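Local coordinates for basic blue protein (Cucumis sativus, PDB 2CBP) that carries a type 1 (blue) copper ion and, as a phytocyanin, probably transfers single electrons between redox partners in the plant, at residues A[38-43]-A[58-63]; A[44-49]-A[74-79]; A[68-73]-A[91-96]. All coordinates share one frame; numbering follows the deposited sequence.

Interaction 1 (A[38-43]-A[58-63]); sequences MHNVVV and AKVYTS. With CU (copper (II) ion), chain B.
The carbonyl oxygen of V41 is held by two neighbouring groups of segment 58-63, an N-H and a C-H. It takes the amide of Y61 in a short, nearly straight bond, Y61 N to V41 O 2.7 Å, and a weaker C-H...O contact from V60 CA at 3.4 Å. The Y61 ring edge also lies beside it. V41 N returns a bond to Y61 O at 3.1 Å, completing an antiparallel hydrogen-bonded pair, and V43 N bonds K59 O. A water also spans the strands, donating to V43 O and accepting from K59 N.

Strand 59-61 is an edge strand of the four-stranded antiparallel sheet of the cupredoxin sandwich, and the run of beta-branched valines V41 to V43 suits the extended strand 41-44, its neighbour. V41 and Y61 share a face and both touch I68; V41, buried, also packs on F77. The tyrosine's CG lies anti to its carbonyl carbon (chi1 -68°), which brings CE1 against V43 CG2 at 3.7 Å while K59 CE lies over one ring face. The lysine thus spends its aliphatic chain on the ring, and its amino group reaches V60 O, NZ to O 2.7 Å, from above the carbonyl plane.

On the other face V42 and V60 run alongside each other, V42 CG1 against V60 CG2, and V42 CG1 also meets A58 CB. V60 CG1 approaches the amide of N40, ND2 to CG1 4.0 Å. With an alanine in place of V60 the two methyls go: V42 would probably keep A58 alone beside it in this segment, and N40 ND2 would lose its methyl neighbour. N40 ND2 bonds N80, beside the copper ligand C79. Next to N40 in sequence, H39 binds the copper ion through ND1 at 1.9 Å.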
loop_
_atom_site.group_PDB
_atom_site.type_symbol
_atom_site.label_atom_id
_atom_site.label_comp_id
_atom_site.label_asym_id
_atom_site.label_seq_id
_atom_site.Cartn_x
_atom_site.Cartn_y
_atom_site.Cartn_z
ATOM N N MET A 38 -9.777 -6.597 -9.694
ATOM C CA MET A 38 -9.140 -7.618 -8.900
ATOM C C MET A 38 -8.390 -7.203 -7.653
ATOM O O MET A 38 -7.986 -8.090 -6.884
ATOM C CB MET A 38 -8.059 -8.310 -9.826
ATOM C CG MET A 38 -8.701 -8.740 -11.124
ATOM S SD MET A 38 -7.722 -9.902 -12.068
ATOM C CE MET A 38 -6.120 -9.071 -12.067
ATOM N N HIS A 39 -8.157 -5.926 -7.504
ATOM C CA HIS A 39 -7.396 -5.374 -6.373
ATOM C C HIS A 39 -7.816 -3.941 -6.034
ATOM O O HIS A 39 -8.464 -3.267 -6.812
ATOM C CB HIS A 39 -5.904 -5.369 -6.718
ATOM C CG HIS A 39 -5.230 -6.655 -7.057
ATOM N ND1 HIS A 39 -4.888 -7.620 -6.103
ATOM C CD2 HIS A 39 -4.815 -7.095 -8.293
ATOM C CE1 HIS A 39 -4.322 -8.582 -6.770
ATOM N NE2 HIS A 39 -4.251 -8.320 -8.083
ATOM N N ASN A 40 -7.401 -3.495 -4.851
ATOM C CA ASN A 40 -7.655 -2.167 -4.323
ATOM C C ASN A 40 -6.435 -1.798 -3.430
ATOM O O ASN A 40 -5.517 -2.590 -3.230
ATOM C CB ASN A 40 -8.983 -1.984 -3.558
ATOM C CG ASN A 40 -9.145 -2.888 -2.369
ATOM O OD1 ASN A 40 -8.143 -3.400 -1.807
ATOM N ND2 ASN A 40 -10.384 -3.168 -1.950
ATOM N N VAL A 41 -6.524 -0.556 -2.960
ATOM C CA VAL A 41 -5.493 -0.009 -2.046
ATOM C C VAL A 41 -6.297 0.523 -0.857
ATOM O O VAL A 41 -7.211 1.364 -1.050
ATOM C CB VAL A 41 -4.612 1.064 -2.725
ATOM C CG1 VAL A 41 -3.611 1.681 -1.749
ATOM C CG2 VAL A 41 -3.924 0.557 -3.977
ATOM N N VAL A 42 -5.964 0.053 0.326
ATOM C CA VAL A 42 -6.652 0.461 1.552
ATOM C C VAL A 42 -5.609 0.992 2.546
ATOM O O VAL A 42 -4.592 0.312 2.794
ATOM C CB VAL A 42 -7.493 -0.720 2.113
ATOM C CG1 VAL A 42 -8.377 -0.354 3.293
ATOM C CG2 VAL A 42 -8.288 -1.448 1.035
ATOM N N VAL A 43 -5.906 2.148 3.061
ATOM C CA VAL A 43 -5.052 2.838 4.039
ATOM C C VAL A 43 -5.527 2.478 5.450
ATOM O O VAL A 43 -6.609 2.905 5.887
ATOM C CB VAL A 43 -5.087 4.363 3.798
ATOM C CG1 VAL A 43 -4.058 5.045 4.708
ATOM C CG2 VAL A 43 -4.878 4.712 2.352
ATOM N N ALA A 58 -11.610 3.264 6.994
ATOM C CA ALA A 58 -10.359 3.215 6.206
ATOM C C ALA A 58 -10.670 3.677 4.777
ATOM O O ALA A 58 -11.694 3.279 4.194
ATOM C CB ALA A 58 -9.847 1.785 6.267
ATOM N N LYS A 59 -9.791 4.479 4.213
ATOM C CA LYS A 59 -9.913 4.997 2.838
ATOM C C LYS A 59 -9.518 3.880 1.849
ATOM O O LYS A 59 -8.499 3.242 2.013
ATOM C CB LYS A 59 -8.999 6.161 2.541
ATOM C CG LYS A 59 -9.275 7.057 1.369
ATOM C CD LYS A 59 -9.793 6.463 0.085
ATOM C CE LYS A 59 -9.747 7.419 -1.106
ATOM N NZ LYS A 59 -10.613 7.027 -2.246
ATOM N N VAL A 60 -10.378 3.732 0.855
ATOM C CA VAL A 60 -10.196 2.753 -0.213
ATOM C C VAL A 60 -10.018 3.444 -1.559
ATOM O O VAL A 60 -10.853 4.317 -1.882
ATOM C CB VAL A 60 -11.381 1.768 -0.227
ATOM C CG1 VAL A 60 -11.222 0.725 -1.329
ATOM C CG2 VAL A 60 -11.591 1.125 1.129
ATOM N N TYR A 61 -8.994 3.040 -2.252
ATOM C CA TYR A 61 -8.650 3.569 -3.597
ATOM C C TYR A 61 -8.932 2.468 -4.602
ATOM O O TYR A 61 -8.630 1.304 -4.275
ATOM C CB TYR A 61 -7.185 4.004 -3.658
ATOM C CG TYR A 61 -6.889 5.222 -2.810
ATOM C CD1 TYR A 61 -6.612 5.091 -1.450
ATOM C CD2 TYR A 61 -6.901 6.499 -3.374
ATOM C CE1 TYR A 61 -6.352 6.203 -0.670
ATOM C CE2 TYR A 61 -6.635 7.622 -2.603
ATOM C CZ TYR A 61 -6.360 7.472 -1.245
ATOM O OH TYR A 61 -6.105 8.558 -0.446
ATOM N N THR A 62 -9.497 2.834 -5.749
ATOM C CA THR A 62 -9.849 1.854 -6.788
ATOM C C THR A 62 -9.655 2.304 -8.233
ATOM O O THR A 62 -10.202 1.691 -9.190
ATOM C CB THR A 62 -11.338 1.471 -6.586
ATOM O OG1 THR A 62 -12.048 2.685 -6.878
ATOM C CG2 THR A 62 -11.674 1.037 -5.174
ATOM N N SER A 63 -8.869 3.371 -8.406
ATOM C CA SER A 63 -8.652 3.888 -9.763
ATOM C C SER A 63 -7.829 3.003 -10.658
ATOM O O SER A 63 -8.084 3.096 -11.889
ATOM C CB SER A 63 -8.062 5.313 -9.729
ATOM O OG SER A 63 -6.653 5.174 -9.650
HETATM CU CU CU B . -5.264 -7.619 -4.209
HETATM O O HOH W 1 -7.709 5.669 6.236
#

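Interaction 2 (A[44-49]-A[74-79]). With CU (copper (II) ion), chain B.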
loop_
_atom_site.group_PDB
_atom_site.type_symbol
_atom_site.label_atom_id
_atom_site.label_comp_id
_atom_site.label_asym_id
_atom_site.label_seq_id
_atom_site.Cartn_x
_atom_site.Cartn_y
_atom_site.Cartn_z
ATOM N N VAL A 44 -4.668 1.709 6.108
ATOM C CA VAL A 44 -4.982 1.232 7.479
ATOM C C VAL A 44 -3.951 1.677 8.504
ATOM O O VAL A 44 -3.017 2.406 8.190
ATOM C CB VAL A 44 -5.111 -0.320 7.406
ATOM C CG1 VAL A 44 -6.219 -0.776 6.477
ATOM C CG2 VAL A 44 -3.793 -0.988 7.042
ATOM N N ASN A 45 -4.160 1.167 9.714
ATOM C CA ASN A 45 -3.224 1.453 10.838
ATOM C C ASN A 45 -2.356 0.238 11.018
ATOM O O ASN A 45 -2.514 -0.829 10.355
ATOM C CB ASN A 45 -4.040 1.906 12.057
ATOM C CG ASN A 45 -5.023 0.847 12.531
ATOM O OD1 ASN A 45 -5.056 -0.292 12.059
ATOM N ND2 ASN A 45 -5.819 1.243 13.524
ATOM N N GLN A 46 -1.376 0.337 11.942
ATOM C CA GLN A 46 -0.450 -0.791 12.172
ATOM C C GLN A 46 -1.160 -2.087 12.517
ATOM O O GLN A 46 -0.810 -3.185 12.035
ATOM C CB GLN A 46 0.611 -0.392 13.205
ATOM C CG GLN A 46 1.659 -1.508 13.346
ATOM C CD GLN A 46 2.822 -1.096 14.219
ATOM O OE1 GLN A 46 2.700 -0.189 15.053
ATOM N NE2 GLN A 46 3.953 -1.782 14.037
ATOM N N GLY A 47 -2.207 -2.004 13.328
ATOM C CA GLY A 47 -3.009 -3.139 13.760
ATOM C C GLY A 47 -3.665 -3.904 12.628
ATOM O O GLY A 47 -3.644 -5.159 12.556
ATOM N N GLY A 48 -4.274 -3.143 11.746
ATOM C CA GLY A 48 -4.965 -3.644 10.559
ATOM C C GLY A 48 -3.957 -4.285 9.622
ATOM O O GLY A 48 -4.207 -5.355 9.022
ATOM N N PHE A 49 -2.790 -3.642 9.531
ATOM C CA PHE A 49 -1.726 -4.150 8.674
ATOM C C PHE A 49 -1.326 -5.560 9.154
ATOM O O PHE A 49 -1.155 -6.485 8.356
ATOM C CB PHE A 49 -0.519 -3.235 8.610
ATOM C CG PHE A 49 0.710 -3.728 7.932
ATOM C CD1 PHE A 49 0.872 -3.587 6.530
ATOM C CD2 PHE A 49 1.728 -4.340 8.648
ATOM C CE1 PHE A 49 2.016 -4.034 5.890
ATOM C CE2 PHE A 49 2.877 -4.789 8.015
ATOM C CZ PHE A 49 3.040 -4.658 6.640
ATOM N N GLN A 74 4.645 6.889 9.848
ATOM C CA GLN A 74 4.262 5.580 9.314
ATOM C C GLN A 74 2.933 5.566 8.563
ATOM O O GLN A 74 1.970 6.181 9.000
ATOM C CB GLN A 74 4.156 4.561 10.464
ATOM C CG GLN A 74 5.461 4.353 11.229
ATOM C CD GLN A 74 5.172 4.185 12.718
ATOM O OE1 GLN A 74 5.617 4.979 13.538
ATOM N NE2 GLN A 74 4.395 3.136 13.039
ATOM N N SER A 75 2.951 4.819 7.468
ATOM C CA SER A 75 1.794 4.580 6.605
ATOM C C SER A 75 1.769 3.068 6.311
ATOM O O SER A 75 2.833 2.480 6.095
ATOM C CB SER A 75 1.757 5.359 5.305
ATOM O OG SER A 75 1.543 6.732 5.585
ATOM N N TYR A 76 0.570 2.522 6.323
ATOM C CA TYR A 76 0.281 1.115 6.083
ATOM C C TYR A 76 -0.826 0.987 5.025
ATOM O O TYR A 76 -1.858 1.665 5.103
ATOM C CB TYR A 76 -0.148 0.455 7.414
ATOM C CG TYR A 76 0.903 0.555 8.514
ATOM C CD1 TYR A 76 1.942 -0.380 8.586
ATOM C CD2 TYR A 76 0.846 1.566 9.461
ATOM C CE1 TYR A 76 2.916 -0.300 9.580
ATOM C CE2 TYR A 76 1.812 1.659 10.477
ATOM C CZ TYR A 76 2.829 0.726 10.532
ATOM O OH TYR A 76 3.756 0.840 11.535
ATOM N N PHE A 77 -0.543 0.124 4.067
ATOM C CA PHE A 77 -1.451 -0.145 2.946
ATOM C C PHE A 77 -1.619 -1.663 2.772
ATOM O O PHE A 77 -0.677 -2.460 2.832
ATOM C CB PHE A 77 -0.956 0.443 1.592
ATOM C CG PHE A 77 -0.551 1.880 1.656
ATOM C CD1 PHE A 77 0.766 2.205 2.043
ATOM C CD2 PHE A 77 -1.457 2.883 1.382
ATOM C CE1 PHE A 77 1.148 3.544 2.154
ATOM C CE2 PHE A 77 -1.095 4.244 1.482
ATOM C CZ PHE A 77 0.220 4.538 1.876
ATOM N N ILE A 78 -2.888 -2.003 2.492
ATOM C CA ILE A 78 -3.193 -3.414 2.228
ATOM C C ILE A 78 -4.198 -3.464 1.053
ATOM O O ILE A 78 -4.787 -2.441 0.704
ATOM C CB ILE A 78 -3.816 -4.158 3.404
ATOM C CG1 ILE A 78 -5.215 -3.635 3.672
ATOM C CG2 ILE A 78 -2.988 -4.081 4.675
ATOM C CD1 ILE A 78 -5.999 -4.317 4.799
ATOM N N CYS A 79 -4.325 -4.654 0.521
ATOM C CA CYS A 79 -5.339 -4.929 -0.537
ATOM C C CYS A 79 -6.376 -5.734 0.302
ATOM O O CYS A 79 -5.881 -6.700 0.931
ATOM C CB CYS A 79 -4.864 -5.682 -1.732
ATOM S SG CYS A 79 -6.211 -6.332 -2.763
HETATM CU CU CU B . -5.264 -7.619 -4.209
HETATM O O HOH W 2 -1.664 4.486 7.441
#
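Hydrogen bonds join V44 to Y76 directly and through solvent. V44 N gives its proton to Y76 O at 3.0 Å, approaching from above the carbonyl plane, while a water donates to V44 O and accepts from Y76 N. After V44 the chain turns into a short helix. N45 is its N-cap: the short amide side chain lets OD1 accept from G48 N at 3.0 Å, tying down the first turn. On the strand, Q74 NE2 reaches Y76 OH at 2.8 Å, with the hydroxyl in the plane of the amide, and this helps to hold the far end of the tyrosine.

Aromatic contacts centre on Y76. Q46 CA makes a CH-pi contact over one ring face, 3.8 Å from the centroid; CB lies on CE2 and CZ of the ring, and the amide, nearly parallel to the ring (17°), brings CD to 3.4 Å from Y76 OH. Y76 CD1 in turn sits over a face of F49, 3.6 Å from F49 CG, the two rings oblique with planes 47° apart. F49 CG stands anti to the backbone N (chi1 171°), which swings the ring down from the helix to the strand; K90 makes a cation-pi contact with the same phenylalanine.

Apolar packing continues along the strand. V44 crosses both neighbours at about a right angle, CG2 against Y76 CB and CG1 against I78 CD1, the latter at 3.9 Å. I78 CG2 approaches F49 CA, adding a branched aliphatic contact beside the rings.

One residue on, C79 SG binds the copper ion at 2.2 Å. A cysteine ligand just past the end of a sheet strand, joined by H39, H84 and M89, is the signature of the type 1 copper site in cupredoxins.

Interaction 3 (A[68-73]-A[91-96])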
loop_
_atom_site.group_PDB
_atom_site.type_symbol
_atom_site.label_atom_id
_atom_site.label_comp_id
_atom_site.label_asym_id
_atom_site.label_seq_id
_atom_site.Cartn_x
_atom_site.Cartn_y
_atom_site.Cartn_z
ATOM N N ILE A 68 -0.577 8.302 -4.143
ATOM C CA ILE A 68 -0.736 8.612 -2.711
ATOM C C ILE A 68 0.481 9.292 -2.116
ATOM O O ILE A 68 1.611 8.834 -2.093
ATOM C CB ILE A 68 -1.142 7.350 -1.923
ATOM C CG1 ILE A 68 -2.397 6.800 -2.594
ATOM C CG2 ILE A 68 -1.397 7.717 -0.486
ATOM C CD1 ILE A 68 -2.918 5.458 -2.139
ATOM N N LYS A 69 0.212 10.510 -1.620
ATOM C CA LYS A 69 1.238 11.374 -1.025
ATOM C C LYS A 69 1.386 10.931 0.434
ATOM O O LYS A 69 0.397 10.767 1.152
ATOM C CB LYS A 69 0.900 12.839 -1.117
ATOM C CG LYS A 69 2.047 13.839 -1.069
ATOM C CD LYS A 69 1.501 15.269 -0.980
ATOM C CE LYS A 69 2.611 16.299 -1.040
ATOM N NZ LYS A 69 3.660 16.015 -0.031
ATOM N N LEU A 70 2.637 10.747 0.807
ATOM C CA LEU A 70 2.913 10.306 2.169
ATOM C C LEU A 70 3.050 11.424 3.188
ATOM O O LEU A 70 3.818 12.384 3.016
ATOM C CB LEU A 70 4.244 9.561 2.119
ATOM C CG LEU A 70 4.309 8.241 1.373
ATOM C CD1 LEU A 70 5.703 7.682 1.526
ATOM C CD2 LEU A 70 3.274 7.259 1.868
ATOM N N PRO A 71 2.320 11.249 4.274
ATOM C CA PRO A 71 2.398 12.163 5.427
ATOM C C PRO A 71 3.678 11.778 6.181
ATOM O O PRO A 71 4.298 10.687 5.946
ATOM C CB PRO A 71 1.131 11.858 6.187
ATOM C CG PRO A 71 0.853 10.382 5.955
ATOM C CD PRO A 71 1.404 10.118 4.564
ATOM N N LYS A 72 4.091 12.612 7.093
ATOM C CA LYS A 72 5.287 12.358 7.928
ATOM C C LYS A 72 4.907 11.159 8.826
ATOM O O LYS A 72 3.783 11.128 9.341
ATOM C CB LYS A 72 5.617 13.538 8.802
ATOM C CG LYS A 72 7.026 13.953 9.033
ATOM C CD LYS A 72 7.713 13.457 10.291
ATOM C CE LYS A 72 9.212 13.452 10.092
ATOM N NZ LYS A 72 10.064 12.735 11.039
ATOM N N GLY A 73 5.837 10.240 8.981
ATOM C CA GLY A 73 5.619 9.071 9.827
ATOM C C GLY A 73 5.263 7.808 9.085
ATOM O O GLY A 73 5.539 7.611 7.901
ATOM N N ILE A 91 2.005 -3.327 2.408
ATOM C CA ILE A 91 3.294 -2.655 2.576
ATOM C C ILE A 91 3.201 -1.685 3.750
ATOM O O ILE A 91 2.173 -1.082 4.069
ATOM C CB ILE A 91 3.857 -1.912 1.375
ATOM C CG1 ILE A 91 2.852 -0.894 0.880
ATOM C CG2 ILE A 91 4.295 -2.869 0.273
ATOM C CD1 ILE A 91 3.287 0.089 -0.213
ATOM N N ALA A 92 4.385 -1.547 4.360
ATOM C CA ALA A 92 4.527 -0.604 5.486
ATOM C C ALA A 92 5.717 0.319 5.093
ATOM O O ALA A 92 6.745 -0.180 4.673
ATOM C CB ALA A 92 4.720 -1.282 6.804
ATOM N N VAL A 93 5.473 1.621 5.285
ATOM C CA VAL A 93 6.526 2.608 4.977
ATOM C C VAL A 93 6.619 3.632 6.114
ATOM O O VAL A 93 5.659 3.855 6.870
ATOM C CB VAL A 93 6.273 3.256 3.607
ATOM C CG1 VAL A 93 5.972 2.254 2.499
ATOM C CG2 VAL A 93 5.181 4.310 3.652
ATOM N N ASN A 94 7.785 4.244 6.177
ATOM C CA ASN A 94 8.051 5.311 7.169
ATOM C C ASN A 94 8.611 6.516 6.377
ATOM O O ASN A 94 9.607 6.314 5.675
ATOM C CB ASN A 94 8.989 4.905 8.289
ATOM C CG ASN A 94 9.083 6.053 9.322
ATOM O OD1 ASN A 94 8.072 6.457 9.887
ATOM N ND2 ASN A 94 10.302 6.521 9.551
ATOM N N ALA A 95 7.938 7.638 6.561
ATOM C CA ALA A 95 8.383 8.857 5.870
ATOM C C ALA A 95 9.023 9.807 6.889
ATOM O O ALA A 95 8.397 10.153 7.899
ATOM C CB ALA A 95 7.247 9.503 5.119
ATOM N N LEU A 96 10.258 10.174 6.552
ATOM C CA LEU A 96 11.007 11.101 7.430
ATOM C C LEU A 96 10.630 12.540 7.079
ATOM O O LEU A 96 10.844 13.362 7.994
ATOM C CB LEU A 96 12.476 10.798 7.317
ATOM C CG LEU A 96 12.936 9.474 7.929
ATOM C CD1 LEU A 96 14.375 9.259 7.605
ATOM C CD2 LEU A 96 12.700 9.454 9.432
ATOM O OXT LEU A 96 10.145 12.845 5.974
#
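L70 and A95 meet first through their beta carbons: L70 CB lies 4.2 Å from A95 CB. From there the leucine takes its CG anti to its own carbonyl carbon (chi1 -67°), directing the branch along strand 90-95 toward V93. Both terminal methyls rest on one partner atom: CD2 stands 3.9 Å from V93 CG2 and CD1 is almost as near. The two side chains cross at about a right angle, a forked leucine end laid over a single valine methyl. Both residues are buried and also touch F24, an apolar setting that suits aliphatic side chains.

A95 CB also lies 3.3 Å from P71 O, leaving little room beyond a methyl on this side, so alanine suits the place. The backbone then closes the contact with a pair of bonds. G73 N donates to A95 O at 2.8 Å, in the carbonyl plane and on a lone pair, whereas A95 N reaches G73 O at 2.7 Å from above the plane. Together they make one antiparallel hydrogen-bonded pair. G73 adopts a positive phi of 100°; a beta carbon would collide with K72 O at these angles, so only glycine is comfortable as the chain enters strand 73-78.

Two polar side chains, N94 and K72, lie at the surface beside this pair. N94 carries its CG anti to the backbone N and brings OD1 to 3.2 Å from G73 C, near the carbonyl group but without a hydrogen bond to it. The long chain of K72 bends toward the C-terminal carboxylate of L96, although the modelled approach is too tight to interpret.

Residues 70-72 carry the chain from strand 65-69 of one sheet to strand 73-78 of the other, the kind of sheet-to-sheet crossing that builds the Greek-key beta sandwich of cupredoxins.

In the fold
Strands of one antiparallel sheet, in the order 59-61, 41-44, 73-78 and 90-95, run through all three contacts. Interactions 1 and 2 are joined by the bond V42 N to I78 O, and each holds a copper ligand; interaction 3 lies away from the metal. Interactions 2 and 3 meet where F77 and S75 bond I91 and V93, interactions 1 and 3 where Y61 and V41 pack on I68. All are partly buried, but interaction 3 has the most exposed touching residues, four of eight, against two of nine in interaction 1. Interaction 1 is mainly strand pairing, interaction 2 aromatic helix-to-sheet packing, and interaction 3 a short backbone pair with aliphatic packing and polar side chains at its rim.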